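Local coordinates for protein putative acetyl transferase (Pyrococcus furiosus, PDB 1VKC) that probably transfers an acyl group, most likely acetyl, from a coenzyme A thioester to an acceptor not yet identified, at residues A[60-64]-A[119-123]; A[109-113]-A[141-147]. All coordinates share one frame; numbering follows the deposited sequence. Where two conformers were deposited one is given.

Contact 1 (A[60-64]-A[119-123])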
loop_
_atom_site.group_PDB
_atom_site.type_symbol
_atom_site.label_atom_id
_atom_site.label_comp_id
_atom_site.label_asym_id
_atom_site.label_seq_id
_atom_site.Cartn_x
_atom_site.Cartn_y
_atom_site.Cartn_z
ATOM N N GLU A 60 -11.027 24.553 -9.005
ATOM C CA GLU A 60 -10.632 25.178 -7.753
ATOM C C GLU A 60 -10.629 24.114 -6.649
ATOM O O GLU A 60 -11.691 23.646 -6.232
ATOM C CB GLU A 60 -11.618 26.303 -7.395
ATOM C CG GLU A 60 -11.297 27.061 -6.109
ATOM C CD GLU A 60 -12.509 27.762 -5.509
ATOM O OE1 GLU A 60 -12.506 28.003 -4.289
ATOM O OE2 GLU A 60 -13.466 28.070 -6.251
ATOM N N HIS A 61 -9.431 23.758 -6.168
ATOM C CA HIS A 61 -9.266 22.659 -5.200
ATOM C C HIS A 61 -9.009 23.174 -3.781
ATOM O O HIS A 61 -8.402 24.234 -3.588
ATOM C CB HIS A 61 -8.129 21.722 -5.641
ATOM C CG HIS A 61 -6.752 22.286 -5.429
ATOM N ND1 HIS A 61 -5.983 22.790 -6.457
ATOM C CD2 HIS A 61 -6.007 22.421 -4.303
ATOM C CE1 HIS A 61 -4.826 23.212 -5.974
ATOM N NE2 HIS A 61 -4.818 23.006 -4.670
ATOM N N LYS A 62 -9.474 22.420 -2.792
ATOM C CA LYS A 62 -9.225 22.715 -1.387
ATOM C C LYS A 62 -8.957 21.422 -0.649
ATOM O O LYS A 62 -9.669 20.445 -0.822
ATOM C CB LYS A 62 -10.440 23.406 -0.762
ATOM C CG LYS A 62 -10.336 23.706 0.711
ATOM C CD LYS A 62 -9.358 24.823 0.994
ATOM C CE LYS A 62 -9.323 25.155 2.465
ATOM N NZ LYS A 62 -8.371 26.274 2.750
ATOM N N PHE A 63 -7.918 21.423 0.160
ATOM C CA PHE A 63 -7.607 20.309 1.021
ATOM C C PHE A 63 -7.700 20.749 2.452
ATOM O O PHE A 63 -7.233 21.838 2.802
ATOM C CB PHE A 63 -6.184 19.840 0.769
ATOM C CG PHE A 63 -5.969 19.195 -0.556
ATOM C CD1 PHE A 63 -6.129 17.826 -0.709
ATOM C CD2 PHE A 63 -5.514 19.937 -1.633
ATOM C CE1 PHE A 63 -5.898 17.219 -1.923
ATOM C CE2 PHE A 63 -5.280 19.336 -2.851
ATOM C CZ PHE A 63 -5.467 17.964 -2.997
ATOM N N PHE A 64 -8.304 19.909 3.296
ATOM C CA PHE A 64 -8.139 20.020 4.757
ATOM C C PHE A 64 -7.421 18.777 5.260
ATOM O O PHE A 64 -7.672 17.677 4.769
ATOM C CB PHE A 64 -9.468 20.145 5.475
ATOM C CG PHE A 64 -10.167 21.444 5.236
ATOM C CD1 PHE A 64 -9.777 22.598 5.925
ATOM C CD2 PHE A 64 -11.215 21.528 4.332
ATOM C CE1 PHE A 64 -10.444 23.825 5.718
ATOM C CE2 PHE A 64 -11.874 22.746 4.114
ATOM C CZ PHE A 64 -11.482 23.893 4.827
ATOM N N TRP A 119 -16.786 24.900 4.320
ATOM C CA TRP A 119 -16.034 25.617 3.314
ATOM C C TRP A 119 -16.806 25.725 2.002
ATOM O O TRP A 119 -16.830 26.786 1.389
ATOM C CB TRP A 119 -14.680 24.967 3.082
ATOM C CG TRP A 119 -13.783 25.730 2.131
ATOM C CD1 TRP A 119 -12.952 26.778 2.441
ATOM C CD2 TRP A 119 -13.617 25.485 0.745
ATOM N NE1 TRP A 119 -12.288 27.202 1.313
ATOM C CE2 TRP A 119 -12.674 26.421 0.256
ATOM C CE3 TRP A 119 -14.166 24.558 -0.154
ATOM C CZ2 TRP A 119 -12.283 26.461 -1.082
ATOM C CZ3 TRP A 119 -13.777 24.600 -1.482
ATOM C CH2 TRP A 119 -12.837 25.546 -1.933
ATOM N N ALA A 120 -17.436 24.623 1.585
ATOM C CA ALA A 120 -18.282 24.623 0.404
ATOM C C ALA A 120 -19.358 25.742 0.483
ATOM O O ALA A 120 -19.549 26.500 -0.466
ATOM C CB ALA A 120 -18.936 23.207 0.216
ATOM N N LYS A 121 -20.021 25.844 1.624
ATOM C CA LYS A 121 -21.034 26.870 1.844
ATOM C C LYS A 121 -20.438 28.285 1.664
ATOM O O LYS A 121 -21.058 29.139 1.028
ATOM C CB LYS A 121 -21.653 26.718 3.239
ATOM C CG LYS A 121 -23.076 27.270 3.372
ATOM C CD LYS A 121 -23.772 26.661 4.599
ATOM C CE LYS A 121 -25.182 27.210 4.795
ATOM N NZ LYS A 121 -25.813 26.688 6.046
ATOM N N GLU A 122 -19.247 28.512 2.227
ATOM C CA GLU A 122 -18.528 29.815 2.099
ATOM C C GLU A 122 -18.277 30.193 0.675
ATOM O O GLU A 122 -18.262 31.375 0.338
ATOM C CB GLU A 122 -17.155 29.749 2.757
ATOM C CG GLU A 122 -17.155 29.615 4.250
ATOM C CD GLU A 122 -15.752 29.457 4.805
ATOM O OE1 GLU A 122 -15.651 29.043 5.974
ATOM O OE2 GLU A 122 -14.759 29.744 4.082
ATOM N N ARG A 123 -18.013 29.184 -0.164
ATOM C CA ARG A 123 -17.728 29.403 -1.590
ATOM C C ARG A 123 -18.985 29.592 -2.424
ATOM O O ARG A 123 -18.893 29.871 -3.604
ATOM C CB ARG A 123 -16.910 28.232 -2.174
ATOM C CG ARG A 123 -15.550 28.032 -1.558
ATOM C CD ARG A 123 -14.489 29.019 -2.041
ATOM N NE ARG A 123 -14.626 30.322 -1.415
ATOM C CZ ARG A 123 -13.796 31.350 -1.623
ATOM N NH1 ARG A 123 -14.005 32.504 -0.993
ATOM N NH2 ARG A 123 -12.753 31.226 -2.444
#
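Trp-119, in the last full turn of helix 108-122, meets three residues in the first part of strand 60-68, and the contact is a worked example of how a helix lies on the central sheet of a GNAT domain. Its indole stands off the helix because CG is turned anti to the backbone N (chi1 -175°), which carries the ring to the strand. Lys-62 lies over one face: its CB sits 3.5 Å from the centroid of the six-membered ring, a CH-pi contact. Bent at chi2 (71°), the lysine chain runs across the indole, with CG over its middle and CE 3.8 Å from Trp-119 NE1. Phe-64 comes in at the base of the tryptophan, its CE2 3.7 Å from Trp-119 CB; the two rings form an offset edge-to-face pair, the phenyl edge directed at the indole face and the planes 79° apart. One turn on, Arg-123 folds back so that its CG rests toward the rim of the indole face opposite Lys-62. From there its guanidinium turns toward Glu-60, whose OE1 lies 3.4 Å from Trp-119 CH2, 3.2 Å from Arg-123 CD and 3.7 Å from Arg-123 NH2, the last a long salt bridge met at the guanidinium edge. Ile-81 of strand 73-83, the backbone partner of 60-64, also touches the indole. The aliphatic parts of two cationic side chains therefore sandwich the tryptophan, while their charges are probably balanced separately: Arg-123 loosely by Glu-60, Lys-62 by a salt bridge to Asp-15 of neighbouring strand 11-15.

Contact 2 (A[109-113]-A[141-147])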
loop_
_atom_site.group_PDB
_atom_site.type_symbol
_atom_site.label_atom_id
_atom_site.label_comp_id
_atom_site.label_asym_id
_atom_site.label_seq_id
_atom_site.Cartn_x
_atom_site.Cartn_y
_atom_site.Cartn_z
ATOM N N GLY A 109 -12.927 11.599 10.463
ATOM C CA GLY A 109 -13.609 11.591 9.158
ATOM C C GLY A 109 -14.862 12.450 9.194
ATOM O O GLY A 109 -15.121 13.281 8.289
ATOM N N SER A 110 -15.614 12.295 10.262
ATOM C CA SER A 110 -16.818 13.082 10.469
ATOM C C SER A 110 -16.497 14.571 10.534
ATOM O O SER A 110 -17.165 15.372 9.887
ATOM C CB SER A 110 -17.555 12.594 11.721
ATOM O OG SER A 110 -18.871 13.045 11.705
ATOM N N ALA A 111 -15.431 14.928 11.263
ATOM C CA ALA A 111 -15.010 16.312 11.420
ATOM C C ALA A 111 -14.480 16.931 10.117
ATOM O O ALA A 111 -14.738 18.111 9.833
ATOM C CB ALA A 111 -13.958 16.410 12.500
ATOM N N LEU A 112 -13.738 16.132 9.339
ATOM C CA LEU A 112 -13.194 16.571 8.052
ATOM C C LEU A 112 -14.331 16.914 7.104
ATOM O O LEU A 112 -14.309 17.951 6.439
ATOM C CB LEU A 112 -12.274 15.489 7.451
ATOM C CG LEU A 112 -10.854 15.413 8.054
ATOM C CD1 LEU A 112 -10.170 14.095 7.697
ATOM C CD2 LEU A 112 -10.006 16.600 7.596
ATOM N N LEU A 113 -15.344 16.058 7.057
ATOM C CA LEU A 113 -16.514 16.310 6.210
ATOM C C LEU A 113 -17.301 17.558 6.642
ATOM O O LEU A 113 -17.768 18.322 5.801
ATOM C CB LEU A 113 -17.431 15.096 6.188
ATOM C CG LEU A 113 -18.596 15.166 5.179
ATOM C CD1 LEU A 113 -18.085 15.420 3.794
ATOM C CD2 LEU A 113 -19.418 13.902 5.200
ATOM N N TRP A 141 -23.065 5.635 6.161
ATOM C CA TRP A 141 -22.336 6.683 6.855
ATOM C C TRP A 141 -22.683 8.046 6.235
ATOM O O TRP A 141 -22.936 9.011 6.949
ATOM C CB TRP A 141 -20.830 6.414 6.781
ATOM C CG TRP A 141 -19.978 7.290 7.663
ATOM C CD1 TRP A 141 -19.712 7.103 8.988
ATOM C CD2 TRP A 141 -19.250 8.464 7.271
ATOM N NE1 TRP A 141 -18.889 8.099 9.455
ATOM C CE2 TRP A 141 -18.584 8.949 8.422
ATOM C CE3 TRP A 141 -19.105 9.171 6.066
ATOM C CZ2 TRP A 141 -17.778 10.096 8.404
ATOM C CZ3 TRP A 141 -18.296 10.318 6.047
ATOM C CH2 TRP A 141 -17.645 10.764 7.212
ATOM N N TYR A 142 -22.743 8.109 4.916
ATOM C CA TYR A 142 -23.151 9.348 4.241
ATOM C C TYR A 142 -24.637 9.610 4.402
ATOM O O TYR A 142 -25.050 10.741 4.660
ATOM C CB TYR A 142 -22.732 9.333 2.754
ATOM C CG TYR A 142 -21.237 9.468 2.581
ATOM C CD1 TYR A 142 -20.458 8.383 2.206
ATOM C CD2 TYR A 142 -20.601 10.672 2.825
ATOM C CE1 TYR A 142 -19.058 8.503 2.062
ATOM C CE2 TYR A 142 -19.221 10.808 2.669
ATOM C CZ TYR A 142 -18.457 9.731 2.298
ATOM O OH TYR A 142 -17.089 9.878 2.158
ATOM N N GLU A 143 -25.459 8.569 4.267
ATOM C CA GLU A 143 -26.901 8.737 4.447
ATOM C C GLU A 143 -27.249 9.334 5.818
ATOM O O GLU A 143 -28.161 10.171 5.936
ATOM C CB GLU A 143 -27.651 7.409 4.192
ATOM C CG GLU A 143 -27.633 6.999 2.721
ATOM C CD GLU A 143 -28.179 5.602 2.472
ATOM O OE1 GLU A 143 -28.155 4.744 3.405
ATOM O OE2 GLU A 143 -28.628 5.358 1.332
ATOM N N GLU A 144 -26.505 8.923 6.847
ATOM C CA GLU A 144 -26.703 9.435 8.214
ATOM C C GLU A 144 -26.478 10.940 8.288
ATOM O O GLU A 144 -27.046 11.611 9.148
ATOM C CB GLU A 144 -25.746 8.736 9.211
ATOM C CG GLU A 144 -26.179 7.363 9.664
ATOM C CD GLU A 144 -25.193 6.735 10.641
ATOM O OE1 GLU A 144 -24.144 7.342 10.943
ATOM O OE2 GLU A 144 -25.456 5.622 11.089
ATOM N N ARG A 145 -25.650 11.461 7.376
ATOM C CA ARG A 145 -25.211 12.846 7.403
ATOM C C ARG A 145 -25.958 13.724 6.383
ATOM O O ARG A 145 -25.534 14.840 6.090
ATOM C CB ARG A 145 -23.695 12.904 7.161
ATOM C CG ARG A 145 -22.901 12.367 8.329
ATOM C CD ARG A 145 -21.488 11.928 8.051
ATOM N NE ARG A 145 -20.798 11.613 9.305
ATOM C CZ ARG A 145 -21.043 10.545 10.061
ATOM N NH1 ARG A 145 -20.390 10.384 11.198
ATOM N NH2 ARG A 145 -21.915 9.620 9.684
ATOM N N GLY A 146 -27.047 13.213 5.830
ATOM C CA GLY A 146 -27.893 14.017 4.959
ATOM C C GLY A 146 -27.704 13.796 3.472
ATOM O O GLY A 146 -28.355 14.466 2.682
ATOM N N TYR A 147 -26.851 12.839 3.085
ATOM C CA TYR A 147 -26.604 12.539 1.662
ATOM C C TYR A 147 -27.585 11.531 1.100
ATOM O O TYR A 147 -27.893 10.520 1.739
ATOM C CB TYR A 147 -25.171 12.030 1.432
ATOM C CG TYR A 147 -24.116 13.066 1.722
ATOM C CD1 TYR A 147 -23.829 13.454 3.045
ATOM C CD2 TYR A 147 -23.415 13.685 0.687
ATOM C CE1 TYR A 147 -22.869 14.430 3.325
ATOM C CE2 TYR A 147 -22.469 14.632 0.948
ATOM C CZ TYR A 147 -22.202 15.016 2.280
ATOM O OH TYR A 147 -21.272 15.986 2.531
#
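Leu-113 and Ser-110, on one side of helix 108-122, face the end of helix 138-144, which a Schellman motif closes: Gly-146, at positive phi, is its C-prime residue, and Tyr-147 N bonds back to Tyr-142 O. These are two helices of the GNAT fold, joined through short strand 128-130; the first follows the glycine-rich turn that in GNAT relatives holds the pyrophosphate of acetyl-CoA, and probably does so here. The indole of Trp-141 presents its edge to helix 108-122, with CZ2 3.6 Å from Ser-110 N and CH2 close to Gly-109 O. Leu-113 and the indole run alongside one another, pointing opposite ways, which brings Leu-113 CD2 to 3.8 Å from Trp-141 CZ3. The same methyl also touches Tyr-142 CE2 and Tyr-147 CE1, so three aromatic rings gather round one leucine branch. Its other branch, CD1, lies 3.5 Å from Tyr-147 OH, a hydroxyl hydrogen-bonded to Glu-117 farther along helix 108-122.

The stretched Arg-145 chain lays its guanidinium toward the rim of one Trp-141 face. Arg-145 NH2 bonds to Trp-141 O at 3.0 Å and makes a weak, ion-paired contact with Glu-144, which together should fix the rotation of the group. Between the helices, Arg-145 NH1 donates to Ser-110 OG at 3.1 Å (N-H...O 156°), with the hydroxyl oxygen only 9° out of the guanidinium plane.

Helix 108-122 serves both contacts, whose centres lie about 16 Å apart: its C-terminal end meets strand 60-68 in contact 1, and an earlier part meets helix 138-144 in contact 2. Both are surface contacts, but Leu-113 of contact 2 is buried, whereas none of the touching residues of contact 1 is. Each has a tryptophan with cationic side chains on its faces, two in contact 1 and one in contact 2. In contact 1 these are aliphatic stems, with no hydrogen bond between the segments; in contact 2 a guanidinium lies on one face and also bonds across. The two meet where Leu-112 CD2 packs against Phe-64 O, 3.8 Å away.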